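Local coordinates for uncharacterized protein (Bacteroides cellulosilyticus, PDB 5JVK) that probably hydrolyses O-glycosidic bonds, as a family 39 glycoside hydrolase of a gut symbiont, at residues 294-299 with 354-359; 311-316 with 365-370; 413-418 with 432-437; 451-456 with 487-492; 458-463 with 483-488. All coordinates share one frame; numbering follows the deposited sequence.

Interaction 1. Residues 294-299 with 354-359; sequences NTPDFG and AAYLAR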
# COMPACT_ATOMS: atom_id res chain seq x y z
N ASN A 294 -16.28 2.89 3.09
CA ASN A 294 -16.65 4.14 2.41
C ASN A 294 -15.53 4.63 1.50
O ASN A 294 -14.40 4.15 1.58
CB ASN A 294 -16.98 5.23 3.43
CG ASN A 294 -18.04 4.80 4.42
OD1 ASN A 294 -17.76 4.65 5.62
ND2 ASN A 294 -19.24 4.57 3.94
N THR A 295 -15.85 5.61 0.66
CA THR A 295 -14.86 6.21 -0.24
C THR A 295 -13.79 6.96 0.56
O THR A 295 -14.05 7.40 1.68
CB THR A 295 -15.49 7.22 -1.23
OG1 THR A 295 -16.05 8.33 -0.50
CG2 THR A 295 -16.56 6.58 -2.09
N PRO A 296 -12.58 7.12 -0.02
CA PRO A 296 -11.61 8.03 0.58
C PRO A 296 -11.97 9.51 0.38
O PRO A 296 -11.47 10.35 1.12
CB PRO A 296 -10.32 7.68 -0.16
CG PRO A 296 -10.77 7.21 -1.49
CD PRO A 296 -12.05 6.47 -1.23
N ASP A 297 -12.80 9.81 -0.62
CA ASP A 297 -13.25 11.17 -0.90
C ASP A 297 -14.08 11.74 0.25
O ASP A 297 -13.77 12.81 0.77
CB ASP A 297 -14.09 11.23 -2.18
CG ASP A 297 -13.35 10.71 -3.41
OD1 ASP A 297 -13.18 11.49 -4.38
OD2 ASP A 297 -12.94 9.53 -3.40
N PHE A 298 -15.13 11.01 0.63
CA PHE A 298 -16.10 11.46 1.63
C PHE A 298 -16.03 10.74 2.98
O PHE A 298 -16.41 11.33 4.00
CB PHE A 298 -17.52 11.33 1.08
CG PHE A 298 -17.74 12.03 -0.24
CD1 PHE A 298 -17.24 13.31 -0.47
CD2 PHE A 298 -18.48 11.41 -1.24
CE1 PHE A 298 -17.46 13.95 -1.68
CE2 PHE A 298 -18.71 12.05 -2.45
CZ PHE A 298 -18.19 13.32 -2.68
N GLY A 299 -15.57 9.49 3.01
CA GLY A 299 -15.35 8.76 4.26
C GLY A 299 -16.58 8.62 5.15
O GLY A 299 -17.66 8.28 4.66
N ALA A 354 -9.88 -1.59 -5.75
CA ALA A 354 -8.94 -1.05 -6.72
C ALA A 354 -9.12 0.45 -6.91
O ALA A 354 -8.15 1.21 -6.82
CB ALA A 354 -9.10 -1.77 -8.06
N ALA A 355 -10.36 0.87 -7.16
CA ALA A 355 -10.69 2.28 -7.31
C ALA A 355 -10.24 3.12 -6.11
O ALA A 355 -9.64 4.18 -6.28
CB ALA A 355 -12.19 2.45 -7.54
N TYR A 356 -10.51 2.62 -4.90
CA TYR A 356 -10.19 3.36 -3.68
C TYR A 356 -8.69 3.39 -3.38
O TYR A 356 -8.21 4.33 -2.76
CB TYR A 356 -10.97 2.80 -2.48
CG TYR A 356 -12.49 2.87 -2.58
CD1 TYR A 356 -13.14 3.69 -3.53
CD2 TYR A 356 -13.30 2.15 -1.71
CE1 TYR A 356 -14.52 3.75 -3.61
CE2 TYR A 356 -14.68 2.21 -1.78
CZ TYR A 356 -15.29 3.01 -2.74
OH TYR A 356 -16.66 3.07 -2.82
N LEU A 357 -7.96 2.36 -3.82
CA LEU A 357 -6.50 2.36 -3.71
C LEU A 357 -5.89 3.50 -4.53
O LEU A 357 -5.10 4.28 -4.02
CB LEU A 357 -5.91 1.02 -4.16
CG LEU A 357 -4.41 0.80 -3.93
CD1 LEU A 357 -4.12 -0.67 -3.65
CD2 LEU A 357 -3.55 1.28 -5.10
N ALA A 358 -6.27 3.58 -5.81
CA ALA A 358 -5.78 4.63 -6.69
C ALA A 358 -6.16 6.01 -6.17
O ALA A 358 -5.33 6.92 -6.15
CB ALA A 358 -6.32 4.44 -8.10
N ARG A 359 -7.42 6.14 -5.75
CA ARG A 359 -7.94 7.40 -5.21
C ARG A 359 -7.25 7.84 -3.92
O ARG A 359 -7.03 9.03 -3.72
CB ARG A 359 -9.46 7.33 -5.05
CG ARG A 359 -10.17 7.58 -6.37
CD ARG A 359 -11.54 6.94 -6.52
NE ARG A 359 -12.53 7.44 -5.58
CZ ARG A 359 -13.84 7.17 -5.64
NH1 ARG A 359 -14.34 6.40 -6.61
NH2 ARG A 359 -14.66 7.67 -4.73
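R359 on helix 350-366 holds D297 of the loop side-on: NE and NH2 both close on the same carboxylate oxygen, OD2, with NH2 at 2.9 Å and NE at 3.0 Å from it. Both bonds lie near the guanidinium plane and are moderately bent. The carboxylate stands almost perpendicular to the guanidinium, 84° between planes; both nitrogens arrive from the same face of the carboxylate, NH2 well above its plane and NE on the syn side, closer to it. A bend at chi3 (64°) turns the arginine head into this position. The other oxygen, OD1, pairs with K430 and W446, on strands of the antiparallel sheet that follows the barrel. With an asparagine in place of D297, R359 and K430 would probably both lose their charged mate in a buried setting. The loop follows strand 284-287 of the (β/α)8 barrel, and the helix comes between strands 335-341 and 373-375 in sequence. Van der Waals contact is made by T295 and P296. The CA of T295 sits over one face of the Y356 ring, 4.2 Å from its centroid, a CH-pi contact, and T295 CG2 lies 3.6 Å from Y356 OH. P296 crosses both helix side chains at about a right angle, with CD 3.8 Å from Y356 CD1 and CG 3.8 Å from R359 CB. Within the loop, F298 N donates to T295 OG1, an ST motif.

Interaction 2. Residues 311-316 with 365-370; sequences NIPTVW and RRHYMS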
# COMPACT_ATOMS: atom_id res chain seq x y z
N ASN A 311 -12.22 11.87 6.23
CA ASN A 311 -11.81 11.52 4.86
C ASN A 311 -10.44 12.11 4.57
O ASN A 311 -9.93 12.90 5.35
CB ASN A 311 -12.86 11.96 3.82
CG ASN A 311 -13.31 13.41 3.99
OD1 ASN A 311 -12.50 14.34 3.98
ND2 ASN A 311 -14.62 13.60 4.11
N ILE A 312 -9.83 11.72 3.44
CA ILE A 312 -8.48 12.19 3.10
C ILE A 312 -8.42 13.72 2.91
O ILE A 312 -7.51 14.35 3.44
CB ILE A 312 -7.87 11.44 1.89
CG1 ILE A 312 -7.60 9.98 2.28
CG2 ILE A 312 -6.58 12.11 1.42
CD1 ILE A 312 -7.14 9.10 1.14
N PRO A 313 -9.37 14.31 2.16
CA PRO A 313 -9.33 15.78 2.00
C PRO A 313 -9.50 16.61 3.29
O PRO A 313 -9.07 17.77 3.32
CB PRO A 313 -10.48 16.06 1.03
CG PRO A 313 -10.65 14.78 0.28
CD PRO A 313 -10.39 13.71 1.28
N THR A 314 -10.10 16.04 4.33
CA THR A 314 -10.23 16.70 5.63
C THR A 314 -9.07 16.36 6.55
O THR A 314 -8.49 17.25 7.17
CB THR A 314 -11.55 16.31 6.32
OG1 THR A 314 -12.65 16.62 5.47
CG2 THR A 314 -11.71 17.04 7.65
N VAL A 315 -8.76 15.07 6.66
CA VAL A 315 -7.75 14.58 7.61
C VAL A 315 -6.32 15.01 7.25
O VAL A 315 -5.56 15.40 8.14
CB VAL A 315 -7.82 13.03 7.76
CG1 VAL A 315 -6.66 12.49 8.59
CG2 VAL A 315 -9.15 12.61 8.37
N TRP A 316 -5.96 14.95 5.97
CA TRP A 316 -4.58 15.24 5.55
C TRP A 316 -4.17 16.69 5.88
O TRP A 316 -3.16 16.89 6.56
CB TRP A 316 -4.32 14.90 4.06
CG TRP A 316 -3.74 13.51 3.78
CD1 TRP A 316 -2.64 13.23 3.00
CD2 TRP A 316 -4.22 12.24 4.26
NE1 TRP A 316 -2.41 11.88 2.97
CE2 TRP A 316 -3.36 11.24 3.72
CE3 TRP A 316 -5.28 11.85 5.08
CZ2 TRP A 316 -3.54 9.88 3.99
CZ3 TRP A 316 -5.46 10.48 5.34
CH2 TRP A 316 -4.59 9.52 4.79
N ARG A 365 -1.34 12.50 -2.45
CA ARG A 365 -0.40 13.41 -3.13
C ARG A 365 -1.00 14.81 -3.32
O ARG A 365 -0.28 15.81 -3.21
CB ARG A 365 0.02 12.82 -4.49
CG ARG A 365 1.18 13.53 -5.18
CD ARG A 365 2.51 13.30 -4.49
NE ARG A 365 2.93 11.90 -4.54
CZ ARG A 365 3.46 11.28 -5.60
NH1 ARG A 365 3.65 11.91 -6.75
NH2 ARG A 365 3.81 10.00 -5.50
N ARG A 366 -2.30 14.88 -3.61
CA ARG A 366 -3.00 16.17 -3.75
C ARG A 366 -2.83 17.04 -2.51
O ARG A 366 -2.42 18.19 -2.60
CB ARG A 366 -4.48 15.95 -4.02
CG ARG A 366 -5.28 17.22 -4.29
CD ARG A 366 -6.76 16.95 -4.10
NE ARG A 366 -7.57 18.15 -4.31
CZ ARG A 366 -8.86 18.28 -4.00
NH1 ARG A 366 -9.54 17.28 -3.44
NH2 ARG A 366 -9.48 19.43 -4.25
N HIS A 367 -3.13 16.45 -1.35
CA HIS A 367 -2.98 17.11 -0.05
C HIS A 367 -1.69 16.64 0.62
O HIS A 367 -1.70 16.25 1.79
CB HIS A 367 -4.19 16.78 0.85
CG HIS A 367 -5.52 17.05 0.21
ND1 HIS A 367 -6.08 18.31 0.18
CD2 HIS A 367 -6.41 16.23 -0.39
CE1 HIS A 367 -7.25 18.25 -0.43
NE2 HIS A 367 -7.48 16.99 -0.78
N TYR A 368 -0.57 16.70 -0.11
CA TYR A 368 0.68 16.08 0.33
C TYR A 368 1.10 16.50 1.74
O TYR A 368 1.27 17.69 2.01
CB TYR A 368 1.84 16.35 -0.63
CG TYR A 368 3.09 15.56 -0.27
CD1 TYR A 368 3.15 14.18 -0.47
CD2 TYR A 368 4.20 16.19 0.32
CE1 TYR A 368 4.27 13.45 -0.11
CE2 TYR A 368 5.33 15.47 0.68
CZ TYR A 368 5.36 14.10 0.46
OH TYR A 368 6.48 13.36 0.80
N MET A 369 1.26 15.51 2.62
CA MET A 369 1.77 15.74 3.97
C MET A 369 2.57 14.56 4.54
O MET A 369 3.57 14.78 5.22
CB MET A 369 0.63 16.16 4.92
CG MET A 369 -0.40 15.09 5.24
SD MET A 369 -0.10 14.27 6.81
CE MET A 369 -1.26 12.91 6.73
N SER A 370 2.14 13.32 4.28
CA SER A 370 2.83 12.13 4.77
C SER A 370 3.92 11.67 3.79
O SER A 370 3.69 11.65 2.58
CB SER A 370 1.84 10.99 4.99
OG SER A 370 2.47 9.86 5.56
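P313 and W316 of helix 312-325 lie against H367 and M369, where the chain leaves helix 350-366. N311, right before the first helix, caps it: its OD1 accepts from T314 N at 3.0 Å and from T314 OG1 at 2.7 Å. I312 turns its side chain from the partner segment and lays CG2 on one face of the W316 indole. At P313 the contact proper begins. Its CA stands over the imidazole of H367, 3.9 Å from the ring centroid and 27° off the normal, a CH-pi contact, while P313 CB comes to 3.6 Å from H367 NE2. R366 CG covers the imidazole's other face, which leaves the ring layered between the proline and its own chain neighbour. W316 carries the larger share. The carbonyl oxygen of H367 lies at the edge of the indole, 3.4 Å from W316 CD1, and M369 takes the face opposite I312. M369 CE rests 3.8 Å from the centroid of the five-membered ring, almost straight above it, with SD farther off in a Met-aromatic contact. M369 gets there by a chain bent at chi2 (98°), which folds the methyl over the ring. W316 NE1 is hydrogen-bonded to S364, back on helix 350-366. The contact thus joins two helices of the barrel's outer layer, with strand 335-341 against it: V338 touches W316, and V336 touches M369.

Interaction 3. Residues 413-418 with 432-437; sequences SLLKNY and LAFGQD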
# COMPACT_ATOMS: atom_id res chain seq x y z
N SER A 413 2.78 4.28 -11.73
CA SER A 413 3.45 4.66 -12.99
C SER A 413 3.12 6.07 -13.47
O SER A 413 3.93 6.70 -14.16
CB SER A 413 3.11 3.66 -14.10
OG SER A 413 1.79 3.86 -14.60
N LEU A 414 1.94 6.57 -13.12
CA LEU A 414 1.50 7.92 -13.50
C LEU A 414 1.91 8.98 -12.48
O LEU A 414 2.43 10.02 -12.87
CB LEU A 414 -0.02 7.94 -13.71
CG LEU A 414 -0.41 7.38 -15.09
CD1 LEU A 414 -1.57 6.40 -15.02
CD2 LEU A 414 -0.70 8.52 -16.05
N LEU A 415 1.66 8.71 -11.19
CA LEU A 415 2.02 9.64 -10.10
C LEU A 415 3.51 9.97 -10.06
O LEU A 415 3.89 11.13 -9.98
CB LEU A 415 1.62 9.08 -8.73
CG LEU A 415 0.21 9.36 -8.21
CD1 LEU A 415 -0.10 8.48 -7.01
CD2 LEU A 415 0.03 10.83 -7.87
N LYS A 416 4.33 8.92 -10.10
CA LYS A 416 5.78 9.04 -9.93
C LYS A 416 6.08 9.89 -8.67
O LYS A 416 5.59 9.56 -7.59
CB LYS A 416 6.44 9.59 -11.20
CG LYS A 416 6.21 8.79 -12.47
CD LYS A 416 7.02 9.39 -13.61
CE LYS A 416 6.90 8.61 -14.90
NZ LYS A 416 5.64 8.92 -15.63
N ASN A 417 6.85 10.97 -8.82
CA ASN A 417 7.05 11.93 -7.74
C ASN A 417 6.62 13.33 -8.16
O ASN A 417 7.19 14.33 -7.71
CB ASN A 417 8.52 11.88 -7.32
CG ASN A 417 8.85 10.61 -6.59
OD1 ASN A 417 9.54 9.73 -7.10
ND2 ASN A 417 8.33 10.49 -5.38
N TYR A 418 5.60 13.39 -9.01
CA TYR A 418 5.04 14.66 -9.46
C TYR A 418 4.26 15.32 -8.32
O TYR A 418 3.63 14.64 -7.52
CB TYR A 418 4.10 14.45 -10.66
CG TYR A 418 4.77 13.97 -11.93
CD1 TYR A 418 5.90 14.60 -12.44
CD2 TYR A 418 4.24 12.90 -12.66
CE1 TYR A 418 6.51 14.17 -13.62
CE2 TYR A 418 4.83 12.46 -13.84
CZ TYR A 418 5.96 13.10 -14.31
OH TYR A 418 6.56 12.67 -15.48
N LEU A 432 -8.09 16.60 -11.47
CA LEU A 432 -6.92 17.10 -10.75
C LEU A 432 -5.70 17.07 -11.65
O LEU A 432 -5.54 16.13 -12.43
CB LEU A 432 -6.65 16.22 -9.52
CG LEU A 432 -7.83 15.85 -8.61
CD1 LEU A 432 -7.40 14.80 -7.60
CD2 LEU A 432 -8.37 17.09 -7.92
N ALA A 433 -4.84 18.08 -11.53
CA ALA A 433 -3.61 18.19 -12.32
C ALA A 433 -2.38 17.98 -11.44
O ALA A 433 -2.31 18.51 -10.33
CB ALA A 433 -3.53 19.55 -13.00
N PHE A 434 -1.43 17.19 -11.93
CA PHE A 434 -0.15 16.96 -11.26
C PHE A 434 0.96 17.30 -12.23
O PHE A 434 0.74 17.39 -13.44
CB PHE A 434 -0.04 15.51 -10.81
CG PHE A 434 -1.00 15.14 -9.72
CD1 PHE A 434 -0.62 15.17 -8.39
CD2 PHE A 434 -2.30 14.77 -10.04
CE1 PHE A 434 -1.52 14.83 -7.39
CE2 PHE A 434 -3.21 14.43 -9.04
CZ PHE A 434 -2.81 14.46 -7.71
N GLY A 435 2.17 17.49 -11.71
CA GLY A 435 3.27 17.93 -12.55
C GLY A 435 4.62 18.07 -11.89
O GLY A 435 4.82 17.66 -10.75
N GLN A 436 5.54 18.68 -12.64
CA GLN A 436 6.94 18.80 -12.27
C GLN A 436 7.39 20.24 -12.45
O GLN A 436 7.19 20.82 -13.52
CB GLN A 436 7.78 17.87 -13.15
CG GLN A 436 9.19 17.61 -12.66
CD GLN A 436 9.92 16.57 -13.50
OE1 GLN A 436 9.53 16.28 -14.64
NE2 GLN A 436 10.99 16.01 -12.95
N ASP A 437 7.96 20.82 -11.40
CA ASP A 437 8.62 22.14 -11.46
C ASP A 437 7.78 23.23 -12.15
O ASP A 437 8.31 24.03 -12.92
CB ASP A 437 10.02 21.98 -12.11
CG ASP A 437 10.95 21.03 -11.32
OD1 ASP A 437 10.58 20.58 -10.21
OD2 ASP A 437 12.06 20.72 -11.83
O HOH W 1 8.22 14.70 -16.91
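The chain leaves helix 403-415 through K416, at positive phi, and comes closest to strand 429-436 where Y418 faces G435, their CA atoms 4.8 Å apart. G435 O lies 3.3 Å from Y418 CA and equally near its CB, so the tyrosine settles directly on the strand backbone where the strand has no side chain. The ring then runs on to Q436, whose OE1 approaches its edge, 3.8 Å from Y418 CE1. The glutamine slants across the ring's edge with CG anti to the backbone N (chi1 -165°) and an extended chain; its amide is turned 71° from the ring. A water joins the two polar ends, 3.0 Å from Y418 OH and donating to Q436 OE1 at 3.1 Å. This is where the last helix of the (β/α)8 barrel hands over to an antiparallel β-sheet, whose edge strand 419-425 follows directly after Y418. Next to it along the strand, L415 places CD2 over one face of the F434 ring, 4.3 Å from CE1, and Y418 CB lies loosely by F434 CB. F434 also meets F442 of the next strand, its ring nearly parallel to that one. R365, from helix 350-366, lies against F434.

Interaction 4. Residues 451-456 with 487-492; sequences EGTTIR and LNLSIL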
# COMPACT_ATOMS: atom_id res chain seq x y z
N GLU A 451 -22.83 4.53 -10.39
CA GLU A 451 -23.31 4.30 -11.75
C GLU A 451 -22.48 4.95 -12.86
O GLU A 451 -22.58 4.55 -14.01
CB GLU A 451 -24.79 4.73 -11.88
CG GLU A 451 -25.07 6.24 -11.83
CD GLU A 451 -25.22 6.81 -10.42
OE1 GLU A 451 -24.77 6.18 -9.45
OE2 GLU A 451 -25.80 7.91 -10.29
N GLY A 452 -21.69 5.97 -12.52
CA GLY A 452 -20.85 6.69 -13.48
C GLY A 452 -21.54 7.94 -14.02
O GLY A 452 -22.76 8.07 -13.91
N THR A 453 -20.75 8.87 -14.56
CA THR A 453 -21.27 10.05 -15.27
C THR A 453 -20.37 10.43 -16.43
O THR A 453 -19.22 10.00 -16.52
CB THR A 453 -21.38 11.30 -14.36
OG1 THR A 453 -20.12 11.55 -13.71
CG2 THR A 453 -22.45 11.13 -13.32
N THR A 454 -20.91 11.27 -17.31
CA THR A 454 -20.17 11.88 -18.40
C THR A 454 -19.99 13.37 -18.09
O THR A 454 -20.93 14.03 -17.64
CB THR A 454 -20.92 11.71 -19.73
OG1 THR A 454 -21.09 10.31 -19.99
CG2 THR A 454 -20.15 12.36 -20.88
N ILE A 455 -18.78 13.88 -18.31
CA ILE A 455 -18.50 15.32 -18.22
C ILE A 455 -17.73 15.81 -19.43
O ILE A 455 -17.12 15.03 -20.16
CB ILE A 455 -17.74 15.71 -16.92
CG1 ILE A 455 -16.38 15.01 -16.83
CG2 ILE A 455 -18.58 15.39 -15.69
CD1 ILE A 455 -15.40 15.73 -15.93
N ARG A 456 -17.76 17.12 -19.63
CA ARG A 456 -17.04 17.78 -20.71
C ARG A 456 -16.07 18.77 -20.10
O ARG A 456 -16.48 19.76 -19.53
CB ARG A 456 -18.04 18.49 -21.63
CG ARG A 456 -18.76 17.52 -22.54
CD ARG A 456 -19.99 18.13 -23.19
NE ARG A 456 -20.46 17.27 -24.28
CZ ARG A 456 -21.12 16.12 -24.14
NH1 ARG A 456 -21.43 15.63 -22.93
NH2 ARG A 456 -21.48 15.43 -25.22
N LEU A 487 -15.44 13.03 -21.29
CA LEU A 487 -14.91 11.97 -20.43
C LEU A 487 -16.03 11.18 -19.78
O LEU A 487 -16.91 11.76 -19.14
CB LEU A 487 -14.02 12.57 -19.33
CG LEU A 487 -12.80 13.37 -19.76
CD1 LEU A 487 -12.08 13.91 -18.53
CD2 LEU A 487 -11.86 12.53 -20.61
N ASN A 488 -15.99 9.86 -19.93
CA ASN A 488 -16.95 8.95 -19.31
C ASN A 488 -16.38 8.45 -17.99
O ASN A 488 -15.64 7.47 -17.96
CB ASN A 488 -17.27 7.79 -20.25
CG ASN A 488 -17.96 8.25 -21.52
OD1 ASN A 488 -18.95 8.98 -21.47
ND2 ASN A 488 -17.44 7.83 -22.67
N LEU A 489 -16.73 9.15 -16.91
CA LEU A 489 -16.14 8.90 -15.61
C LEU A 489 -16.74 7.67 -14.93
O LEU A 489 -17.94 7.41 -15.04
CB LEU A 489 -16.32 10.12 -14.69
CG LEU A 489 -15.79 11.47 -15.18
CD1 LEU A 489 -15.98 12.51 -14.09
CD2 LEU A 489 -14.33 11.39 -15.59
N SER A 490 -15.87 6.92 -14.25
CA SER A 490 -16.28 5.86 -13.34
C SER A 490 -15.62 6.09 -11.98
O SER A 490 -14.85 7.05 -11.80
CB SER A 490 -15.87 4.49 -13.90
OG SER A 490 -14.47 4.28 -13.84
N ILE A 491 -15.93 5.21 -11.04
CA ILE A 491 -15.24 5.19 -9.74
C ILE A 491 -13.73 4.97 -9.90
O ILE A 491 -12.95 5.49 -9.10
CB ILE A 491 -15.85 4.15 -8.76
CG1 ILE A 491 -15.72 2.70 -9.28
CG2 ILE A 491 -17.31 4.49 -8.47
CD1 ILE A 491 -16.16 1.66 -8.27
N LEU A 492 -13.33 4.23 -10.94
CA LEU A 492 -11.93 3.98 -11.25
C LEU A 492 -11.33 5.20 -11.95
O LEU A 492 -11.83 5.60 -13.00
CB LEU A 492 -11.81 2.76 -12.16
CG LEU A 492 -12.34 1.44 -11.59
CD1 LEU A 492 -12.82 0.52 -12.71
CD2 LEU A 492 -11.28 0.77 -10.73
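Segments 451-456 and 487-492 run antiparallel, their strand axes 4.7 Å apart and 147° between directions. T453 with L489 and I455 with L487 are hydrogen-bonded pairs, and T454 with N488 between them is a non-hydrogen-bonded one. The I455 pair is the straighter: I455 N reaches L487 O at 2.9 Å, whereas L489 N meets T453 O at 2.7 Å but only 134°. A CB on G452 would be tight against L489 O and would also clash with the carbonyl of E451. On the face carrying T454 and N488 these side chains lie side by side, and T454 OG1 donates to N488 OD1 (2.9 Å) in the carbonyl plane. The other face carries T453 and is otherwise apolar, with I455, L487 and L489. I455 has CG1 between backbone N and carbonyl carbon (chi1 60°), which aims it diagonally at L489, 3.7 Å from L489 CD1. Cutting I455 back to an alanine is likely to leave L489 CD1 without this partner and open a gap towards N429 and V431. That face looks onto the neighbouring sheet: L487 and L489 touch A445 of strand 439-447, and I455 meets strand 429-436. Beyond the ladder, I491 and L492 pack on helix 350-366.

Interaction 5. Residues 458-463 with 483-488; sequences KAPTDV and GYLVLN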
# COMPACT_ATOMS: atom_id res chain seq x y z
N LYS A 458 -12.91 21.36 -20.78
CA LYS A 458 -12.23 22.12 -21.84
C LYS A 458 -10.78 21.65 -21.93
O LYS A 458 -10.11 21.53 -20.90
CB LYS A 458 -12.27 23.63 -21.59
CG LYS A 458 -11.48 24.42 -22.62
CD LYS A 458 -11.84 25.90 -22.64
CE LYS A 458 -11.05 26.62 -23.72
NZ LYS A 458 -11.05 28.10 -23.54
N ALA A 459 -10.32 21.40 -23.15
CA ALA A 459 -8.98 20.87 -23.42
C ALA A 459 -7.89 21.79 -22.85
O ALA A 459 -7.62 22.85 -23.43
CB ALA A 459 -8.78 20.67 -24.91
N PRO A 460 -7.25 21.39 -21.72
CA PRO A 460 -6.29 22.27 -21.05
C PRO A 460 -4.96 22.40 -21.80
O PRO A 460 -4.36 23.48 -21.82
CB PRO A 460 -6.12 21.62 -19.68
CG PRO A 460 -6.39 20.18 -19.90
CD PRO A 460 -7.31 20.06 -21.08
N THR A 461 -4.50 21.29 -22.39
CA THR A 461 -3.39 21.27 -23.35
C THR A 461 -4.02 21.01 -24.72
O THR A 461 -5.21 20.67 -24.81
CB THR A 461 -2.39 20.15 -23.00
OG1 THR A 461 -2.23 20.06 -21.57
CG2 THR A 461 -1.02 20.40 -23.63
N ASP A 462 -3.24 21.18 -25.79
CA ASP A 462 -3.70 20.82 -27.14
C ASP A 462 -4.00 19.32 -27.24
O ASP A 462 -3.40 18.50 -26.54
CB ASP A 462 -2.67 21.21 -28.21
CG ASP A 462 -2.47 22.71 -28.33
OD1 ASP A 462 -3.43 23.48 -28.08
OD2 ASP A 462 -1.35 23.13 -28.67
N VAL A 463 -4.92 18.97 -28.13
CA VAL A 463 -5.46 17.61 -28.22
C VAL A 463 -4.42 16.60 -28.73
O VAL A 463 -4.36 15.47 -28.25
CB VAL A 463 -6.75 17.59 -29.09
CG1 VAL A 463 -7.23 16.16 -29.33
CG2 VAL A 463 -7.84 18.41 -28.42
N GLY A 483 -13.95 21.57 -28.87
CA GLY A 483 -12.94 22.05 -27.92
C GLY A 483 -13.06 21.55 -26.49
O GLY A 483 -12.34 22.04 -25.61
N TYR A 484 -13.94 20.58 -26.24
CA TYR A 484 -14.11 19.95 -24.93
C TYR A 484 -13.86 18.46 -25.03
O TYR A 484 -14.34 17.81 -25.96
CB TYR A 484 -15.53 20.18 -24.39
CG TYR A 484 -15.77 21.57 -23.87
CD1 TYR A 484 -15.94 22.65 -24.75
CD2 TYR A 484 -15.84 21.83 -22.50
CE1 TYR A 484 -16.17 23.93 -24.28
CE2 TYR A 484 -16.06 23.11 -22.02
CZ TYR A 484 -16.23 24.16 -22.91
OH TYR A 484 -16.45 25.43 -22.45
N LEU A 485 -13.11 17.92 -24.08
CA LEU A 485 -12.89 16.48 -23.99
C LEU A 485 -14.09 15.85 -23.28
O LEU A 485 -14.38 16.21 -22.14
CB LEU A 485 -11.60 16.17 -23.23
CG LEU A 485 -10.33 16.80 -23.80
CD1 LEU A 485 -9.15 16.54 -22.87
CD2 LEU A 485 -10.04 16.29 -25.19
N VAL A 486 -14.77 14.93 -23.95
CA VAL A 486 -15.91 14.20 -23.38
C VAL A 486 -15.36 13.00 -22.62
O VAL A 486 -14.87 12.06 -23.25
CB VAL A 486 -16.91 13.73 -24.46
CG1 VAL A 486 -18.12 13.06 -23.81
CG2 VAL A 486 -17.35 14.90 -25.33
N LEU A 487 -15.44 13.03 -21.29
CA LEU A 487 -14.91 11.97 -20.43
C LEU A 487 -16.03 11.18 -19.78
O LEU A 487 -16.91 11.76 -19.14
CB LEU A 487 -14.02 12.57 -19.33
CG LEU A 487 -12.80 13.37 -19.76
CD1 LEU A 487 -12.08 13.91 -18.53
CD2 LEU A 487 -11.86 12.53 -20.61
N ASN A 488 -15.99 9.86 -19.93
CA ASN A 488 -16.95 8.95 -19.31
C ASN A 488 -16.38 8.45 -17.99
O ASN A 488 -15.64 7.47 -17.96
CB ASN A 488 -17.27 7.79 -20.25
CG ASN A 488 -17.96 8.25 -21.52
OD1 ASN A 488 -18.95 8.98 -21.47
ND2 ASN A 488 -17.44 7.83 -22.67
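K458 and Y484 face each other as an antiparallel, non-hydrogen-bonded pair, with CA atoms 4.2 Å apart. K458 lays its CB over one face of the Y484 ring, 4.2 Å from the centroid and 24° off the normal, a CH-pi contact. The lysine backbone joins in, its N lying 3.4 Å from Y484 CD2. From there the aliphatic chain runs on fully extended and takes the ammonium end away from the strand. The one hydrogen bond between the segments is next along: A459 N donates to G483 O at 3.2 Å, nearly straight at 177° and tilted 26° from the carbonyl plane.

Around L485 the contact becomes apolar. Its branched end is met by three residues of the loop, each at loose van der Waals range: A459 CB lies 4.3 Å from L485 CG, P460 CD 4.4 Å from L485 CD1, and V463 CG2 4.4 Å from L485 CD2. The loop after K458 therefore curls round this leucine, with A459 and P460 at one end of the curve and V463 at the other.

Farther out, L485 pairs through its backbone with V457 and touches L496 of strand 494-498. P460 rests on Y443 of strand 439-447, and V463 on L478 and V480. G483, at positive phi, leads into strand 484-489 from the preceding loop.

The chemistry is therefore split: A459 adds one straight backbone bond where strand 453-458 ends, while the buried leucine meets the loop through dispersion contacts, and the lysine contributes its methylene rather than its charge.

Interactions 1 and 2 share helix 350-366 and touch directly, their centres 12 Å apart: F298 O accepts from N311 ND2, and P296 O from I312 N, so the loop of interaction 1 runs into the helix start of interaction 2. R365 bonds interaction 2 to interaction 3, reaching K416 O with NH2 and Y418 O with NH1, both at 2.8 Å. R359 does the same for interaction 4, where its NH1 meets I491 O at 3.0 Å. Interactions 4 and 5 lie on one two-stranded ladder and share L487 and N488. One barrel helix, 350-366, thus faces the β-structure that follows the barrel at several points, while interaction 5 lies outermost, its centre about 32 Å from the chain centre.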